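PDB 2NZJ: GTP-binding protein REM 1, which binds guanine nucleotides as a Ras-family GTPase and probably hydrolyses GTP to GDP as a molecular switch. Local coordinates for residues R125-E128 / V129-E133; G162-R165 / Q166-R170. All coordinates share one frame; numbering follows the deposited sequence.

Interaction 1: residues R125-E128 / V129-E133; sequences RCRE and VSVEE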
ATOM      1  N   ARG A 125      20.425  -9.012   1.160  1.00 32.08           N
ATOM      2  CA  ARG A 125      21.589  -9.098   2.084  1.00 32.22           C
ATOM      3  C   ARG A 125      21.557  -8.097   3.271  1.00 32.64           C
ATOM      4  O   ARG A 125      22.280  -8.305   4.241  1.00 32.85           O
ATOM      5  CB  ARG A 125      22.903  -8.924   1.309  1.00 31.82           C
ATOM      6  N   CYS A 126      20.748  -7.031   3.176  1.00 32.83           N
ATOM      7  CA  CYS A 126      20.604  -6.001   4.224  1.00 33.25           C
ATOM      8  C   CYS A 126      19.408  -6.260   5.107  1.00 32.94           C
ATOM      9  O   CYS A 126      19.138  -5.515   6.039  1.00 32.36           O
ATOM     10  CB  CYS A 126      20.321  -4.627   3.608  1.00 33.90           C
ATOM     11  SG  CYS A 126      21.451  -4.056   2.415  1.00 35.42           S
ATOM     12  N   ARG A 127      18.624  -7.242   4.699  1.00 33.15           N
ATOM     13  CA  ARG A 127      17.474  -7.734   5.425  1.00 32.74           C
ATOM     14  C   ARG A 127      17.647  -7.554   6.917  1.00 32.00           C
ATOM     15  O   ARG A 127      18.577  -8.109   7.501  1.00 32.42           O
ATOM     16  CB  ARG A 127      17.341  -9.214   5.087  1.00 32.99           C
ATOM     17  CG  ARG A 127      16.056  -9.853   5.483  1.00 34.08           C
ATOM     18  CD  ARG A 127      15.348 -10.448   4.255  1.00 35.39           C
ATOM     19  NE  ARG A 127      13.934 -10.394   4.542  1.00 37.01           N
ATOM     20  CZ  ARG A 127      12.956 -10.422   3.656  1.00 35.07           C
ATOM     21  NH1 ARG A 127      11.722 -10.340   4.121  1.00 35.03           N
ATOM     22  NH2 ARG A 127      13.185 -10.563   2.358  1.00 32.45           N
ATOM     23  N   GLU A 128      16.792  -6.731   7.512  1.00 31.32           N
ATOM     24  CA  GLU A 128      16.702  -6.589   8.967  1.00 31.54           C
ATOM     25  C   GLU A 128      15.394  -7.191   9.465  1.00 30.98           C
ATOM     26  O   GLU A 128      15.275  -7.524  10.632  1.00 31.64           O
ATOM     27  CB  GLU A 128      16.778  -5.119   9.410  1.00 31.10           C
ATOM     28  CG  GLU A 128      18.006  -4.349   8.916  1.00 32.67           C
ATOM     29  CD  GLU A 128      18.262  -3.031   9.676  1.00 33.68           C
ATOM     30  OE1 GLU A 128      17.299  -2.436  10.240  1.00 35.34           O
ATOM     31  OE2 GLU A 128      19.447  -2.602   9.723  1.00 37.36           O
ATOM     32  N   VAL A 129      14.411  -7.324   8.586  1.00 30.48           N
ATOM     33  CA  VAL A 129      13.117  -7.855   8.962  1.00 30.06           C
ATOM     34  C   VAL A 129      12.872  -9.122   8.188  1.00 30.30           C
ATOM     35  O   VAL A 129      12.864  -9.115   6.955  1.00 30.75           O
ATOM     36  CB  VAL A 129      12.005  -6.861   8.647  1.00 30.00           C
ATOM     37  CG1 VAL A 129      10.693  -7.418   9.108  1.00 30.19           C
ATOM     38  CG2 VAL A 129      12.291  -5.518   9.320  1.00 28.32           C
ATOM     39  N   SER A 130      12.687 -10.222   8.902  1.00 30.33           N
ATOM     40  CA  SER A 130      12.522 -11.508   8.254  1.00 30.42           C
ATOM     41  C   SER A 130      11.176 -11.611   7.564  1.00 30.51           C
ATOM     42  O   SER A 130      10.251 -10.862   7.880  1.00 30.22           O
ATOM     43  CB  SER A 130      12.633 -12.627   9.280  1.00 30.39           C
ATOM     44  OG  SER A 130      11.440 -12.709  10.021  1.00 31.71           O
ATOM     45  N   VAL A 131      11.066 -12.562   6.637  1.00 30.94           N
ATOM     46  CA  VAL A 131       9.781 -12.871   6.015  1.00 31.29           C
ATOM     47  C   VAL A 131       8.785 -13.290   7.080  1.00 31.32           C
ATOM     48  O   VAL A 131       7.636 -12.921   7.029  1.00 31.40           O
ATOM     49  CB  VAL A 131       9.835 -14.066   5.032  1.00 31.70           C
ATOM     50  CG1 VAL A 131       8.900 -13.793   3.890  1.00 31.47           C
ATOM     51  CG2 VAL A 131      11.247 -14.369   4.549  1.00 32.55           C
ATOM     52  N   GLU A 132       9.249 -14.100   8.027  1.00 31.78           N
ATOM     53  CA  GLU A 132       8.412 -14.634   9.093  1.00 31.84           C
ATOM     54  C   GLU A 132       7.874 -13.508   9.963  1.00 31.69           C
ATOM     55  O   GLU A 132       6.752 -13.570  10.440  1.00 31.55           O
ATOM     56  CB  GLU A 132       9.206 -15.630   9.941  1.00 32.17           C
ATOM     57  CG  GLU A 132       9.584 -16.964   9.229  1.00 33.58           C
ATOM     58  CD  GLU A 132      10.853 -16.895   8.325  1.00 35.43           C
ATOM     59  OE1 GLU A 132      11.557 -15.851   8.292  1.00 34.41           O
ATOM     60  OE2 GLU A 132      11.138 -17.911   7.633  1.00 36.74           O
ATOM     61  N   GLU A 133       8.671 -12.466  10.148  1.00 31.75           N
ATOM     62  CA  GLU A 133       8.251 -11.314  10.943  1.00 31.81           C
ATOM     63  C   GLU A 133       7.176 -10.514  10.228  1.00 31.61           C
ATOM     64  O   GLU A 133       6.204 -10.097  10.847  1.00 32.08           O
ATOM     65  CB  GLU A 133       9.462 -10.463  11.315  1.00 31.77           C
ATOM     66  CG  GLU A 133      10.354 -11.193  12.355  1.00 32.21           C
ATOM     67  CD  GLU A 133      11.690 -10.506  12.648  1.00 32.41           C
ATOM     68  OE1 GLU A 133      12.313  -9.953  11.705  1.00 33.18           O
ATOM     69  OE2 GLU A 133      12.118 -10.541  13.834  1.00 31.79           O
TER
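Arg127 reaches Val129 because its CG stands anti to the backbone N (chi1 -167°) and the chain then bends at chi2 (122°). These torsions bring the guanidinium round to the Val129 carbonyl, at the entry to helix 131-141. The helix starts with a capping box formed by Ser130 and Glu133. Ser130 is the N-cap residue. Glu133 N donates to Ser130 OG at 2.8 Å. In return, Ser130 N donates to Glu133 OE1, also at 2.8 Å and nearly straight (170°). Glu133 OE1 is met on its anti side, somewhat out of the carboxylate plane. Two side chains therefore satisfy two backbone N-H groups where the helix begins.

Arg127 adds a bond just ahead of the cap. Its NE donates to Val129 O at 2.9 Å, with the carbonyl oxygen near the edge of the guanidinium but tilted from its plane. NH1 donates weakly to the same oxygen at 3.3 Å. One carbonyl thus receives two N-H groups of one guanidinium. NH1 also forms a salt bridge to Glu147, on strand 144-147. With an alanine here, Glu147 would probably lose this charged mate and Val129 O both of its guanidinium donors.

The loop and the first helical turn are both tied to the segment after strand 80-86. Glu133 OE1, in the helix, makes a salt bridge with Arg90 NH1, at the start of helix 90-105, and Glu128 OE1 accepts from Arg90 N. Backbone bonds join Glu128 and Val129 to Ile87. The contact lies at the surface of this Ras-family domain, with the Arg127 side chain about 11 Å from the bound GDP. On one face of the Arg127 guanidinium lies a methyl group of the first helical turn, Val131 CG2, offset toward the rim and 4.1 Å from NH1.

Interaction 2: residues G162-R165 / Q166-R170; sequences GVVR and QLRLR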
ATOM      1  N   GLY A 162      -3.969  -7.258  -6.373  1.00 28.82           N
ATOM      2  CA  GLY A 162      -4.440  -7.855  -5.129  1.00 28.45           C
ATOM      3  C   GLY A 162      -5.367  -6.932  -4.361  1.00 28.47           C
ATOM      4  O   GLY A 162      -6.397  -7.370  -3.847  1.00 28.93           O
ATOM      5  N   VAL A 163      -5.020  -5.655  -4.300  1.00 28.10           N
ATOM      6  CA  VAL A 163      -5.897  -4.661  -3.692  1.00 28.08           C
ATOM      7  C   VAL A 163      -7.278  -4.666  -4.368  1.00 28.04           C
ATOM      8  O   VAL A 163      -8.313  -4.699  -3.681  1.00 27.94           O
ATOM      9  CB  VAL A 163      -5.301  -3.234  -3.790  1.00 28.20           C
ATOM     10  CG1 VAL A 163      -6.294  -2.213  -3.347  1.00 27.41           C
ATOM     11  CG2 VAL A 163      -4.031  -3.130  -2.976  1.00 28.24           C
ATOM     12  N   VAL A 164      -7.303  -4.639  -5.704  1.00 27.87           N
ATOM     13  CA  VAL A 164      -8.585  -4.706  -6.438  1.00 27.48           C
ATOM     14  C   VAL A 164      -9.384  -5.924  -5.988  1.00 27.71           C
ATOM     15  O   VAL A 164     -10.561  -5.803  -5.635  1.00 27.68           O
ATOM     16  CB  VAL A 164      -8.414  -4.830  -7.963  1.00 27.44           C
ATOM     17  CG1 VAL A 164      -9.755  -5.032  -8.620  1.00 26.91           C
ATOM     18  CG2 VAL A 164      -7.683  -3.622  -8.561  1.00 27.06           C
ATOM     19  N   ARG A 165      -8.750  -7.094  -5.986  1.00 27.98           N
ATOM     20  CA  ARG A 165      -9.461  -8.336  -5.616  1.00 28.52           C
ATOM     21  C   ARG A 165     -10.044  -8.274  -4.213  1.00 28.56           C
ATOM     22  O   ARG A 165     -11.173  -8.675  -4.010  1.00 28.91           O
ATOM     23  CB  ARG A 165      -8.561  -9.583  -5.720  1.00 28.65           C
ATOM     24  CG  ARG A 165      -8.294 -10.012  -7.145  1.00 28.20           C
ATOM     25  CD  ARG A 165      -7.580 -11.301  -7.198  1.00 27.72           C
ATOM     26  NE  ARG A 165      -7.310 -11.645  -8.589  1.00 29.11           N
ATOM     27  CZ  ARG A 165      -6.163 -11.408  -9.238  1.00 29.09           C
ATOM     28  NH1 ARG A 165      -5.114 -10.855  -8.627  1.00 26.59           N
ATOM     29  NH2 ARG A 165      -6.065 -11.759 -10.522  1.00 28.75           N
ATOM     30  N   GLN A 166      -9.272  -7.775  -3.255  1.00 28.63           N
ATOM     31  CA  GLN A 166      -9.745  -7.649  -1.886  1.00 28.76           C
ATOM     32  C   GLN A 166     -10.927  -6.685  -1.771  1.00 29.06           C
ATOM     33  O   GLN A 166     -11.874  -6.918  -1.008  1.00 29.29           O
ATOM     34  CB  GLN A 166      -8.618  -7.161  -0.998  1.00 28.78           C
ATOM     35  CG  GLN A 166      -7.466  -8.118  -0.891  1.00 29.14           C
ATOM     36  CD  GLN A 166      -7.891  -9.446  -0.340  1.00 29.41           C
ATOM     37  OE1 GLN A 166      -8.651  -9.497   0.629  1.00 31.05           O
ATOM     38  NE2 GLN A 166      -7.439 -10.533  -0.967  1.00 26.51           N
ATOM     39  N   LEU A 167     -10.865  -5.588  -2.523  1.00 29.39           N
ATOM     40  CA  LEU A 167     -11.968  -4.630  -2.556  1.00 29.46           C
ATOM     41  C   LEU A 167     -13.252  -5.261  -3.121  1.00 29.70           C
ATOM     42  O   LEU A 167     -14.344  -4.954  -2.668  1.00 30.00           O
ATOM     43  CB  LEU A 167     -11.582  -3.386  -3.376  1.00 29.34           C
ATOM     44  CG  LEU A 167     -10.593  -2.417  -2.715  1.00 28.95           C
ATOM     45  CD1 LEU A 167     -10.130  -1.336  -3.684  1.00 25.36           C
ATOM     46  CD2 LEU A 167     -11.185  -1.798  -1.446  1.00 26.77           C
ATOM     47  N   ARG A 168     -13.107  -6.136  -4.111  1.00 30.22           N
ATOM     48  CA  ARG A 168     -14.249  -6.811  -4.723  1.00 30.43           C
ATOM     49  C   ARG A 168     -14.882  -7.843  -3.798  1.00 31.43           C
ATOM     50  O   ARG A 168     -16.063  -8.155  -3.928  1.00 31.15           O
ATOM     51  CB  ARG A 168     -13.837  -7.497  -6.020  1.00 30.09           C
ATOM     52  CG  ARG A 168     -13.553  -6.557  -7.164  1.00 28.55           C
ATOM     53  CD  ARG A 168     -12.976  -7.317  -8.352  1.00 27.03           C
ATOM     54  NE  ARG A 168     -12.707  -6.428  -9.476  1.00 27.62           N
ATOM     55  CZ  ARG A 168     -12.166  -6.795 -10.629  1.00 27.00           C
ATOM     56  NH1 ARG A 168     -11.828  -8.056 -10.830  1.00 28.69           N
ATOM     57  NH2 ARG A 168     -11.974  -5.900 -11.587  1.00 25.95           N
ATOM     58  N   LEU A 169     -14.103  -8.378  -2.867  1.00 32.72           N
ATOM     59  CA  LEU A 169     -14.659  -9.287  -1.863  1.00 34.02           C
ATOM     60  C   LEU A 169     -15.529  -8.534  -0.845  1.00 34.84           C
ATOM     61  O   LEU A 169     -16.458  -9.107  -0.285  1.00 34.87           O
ATOM     62  CB  LEU A 169     -13.547 -10.081  -1.164  1.00 34.23           C
ATOM     63  CG  LEU A 169     -12.876 -11.127  -2.065  1.00 34.78           C
ATOM     64  CD1 LEU A 169     -11.577 -11.617  -1.459  1.00 35.17           C
ATOM     65  CD2 LEU A 169     -13.819 -12.295  -2.362  1.00 34.78           C
ATOM     66  N   ARG A 170     -15.240  -7.253  -0.617  1.00 35.83           N
ATOM     67  CA  ARG A 170     -16.127  -6.413   0.192  1.00 36.61           C
ATOM     68  C   ARG A 170     -17.530  -6.412  -0.419  1.00 37.17           C
ATOM     69  O   ARG A 170     -18.472  -6.896   0.199  1.00 37.13           O
ATOM     70  CB  ARG A 170     -15.585  -4.978   0.304  1.00 36.55           C
TER
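Helix 156-171, the last helix of the Ras-family domain, packs on the central sheet, and this contact is one stretch of its ladder of i to i+4 bonds. Leu167 N donates to Val163 O at 2.9 Å. Gln166 N to Gly162 O and Arg168 N to Val164 O are each 3.0 Å. Leu169 N to Arg165 O is longer, at 3.2 Å, and more bent.

Two side-chain pairs follow the same spacing. Val163 and Leu167 lie side by side, with Val163 CG1 3.9 Å from Leu167 CD1. Both touch Ala80 of strand 80-86. In the second pair, Val164 CG1 lies over one face of the Arg168 guanidinium, toward its rim, and is 3.4 Å from Arg168 NE. The Arg168 chain runs beside Val164, extended from CG to NE (chi2 173°), and brings a face of the guanidinium against this methyl.

Arg165 forms a salt bridge with Asp48. The polar end of Arg168 is used elsewhere: NH2 donates to Glu50 O and Thr52 OG1, and NH1 to Val47 O. The methyl on the Arg168 face and the bonds to Glu50, Thr52 and Val47 are therefore likely to limit rotation of that guanidinium.

How the interactions relate
Along the chain, interaction 1 comes first and closes before interaction 2 opens. They are in series and neither nest nor cross. Each is local, within one continuous stretch. Interaction 1 closes the end of the loop that follows strand 114-119 and leads into helix 131-141. Strand 144-147, the last of the sheet, and helix 156-171 come next. Interaction 2 lies within that helix and closes no loop. Their nearest atoms are about 17 Å apart. Residues 125-133 tie the loop and helix start to strand 144-147, at one edge of the sheet, and to the segment after strand 80-86. Residues 162-170 join the closing helix to strands 4-10, 50-57 and 80-86.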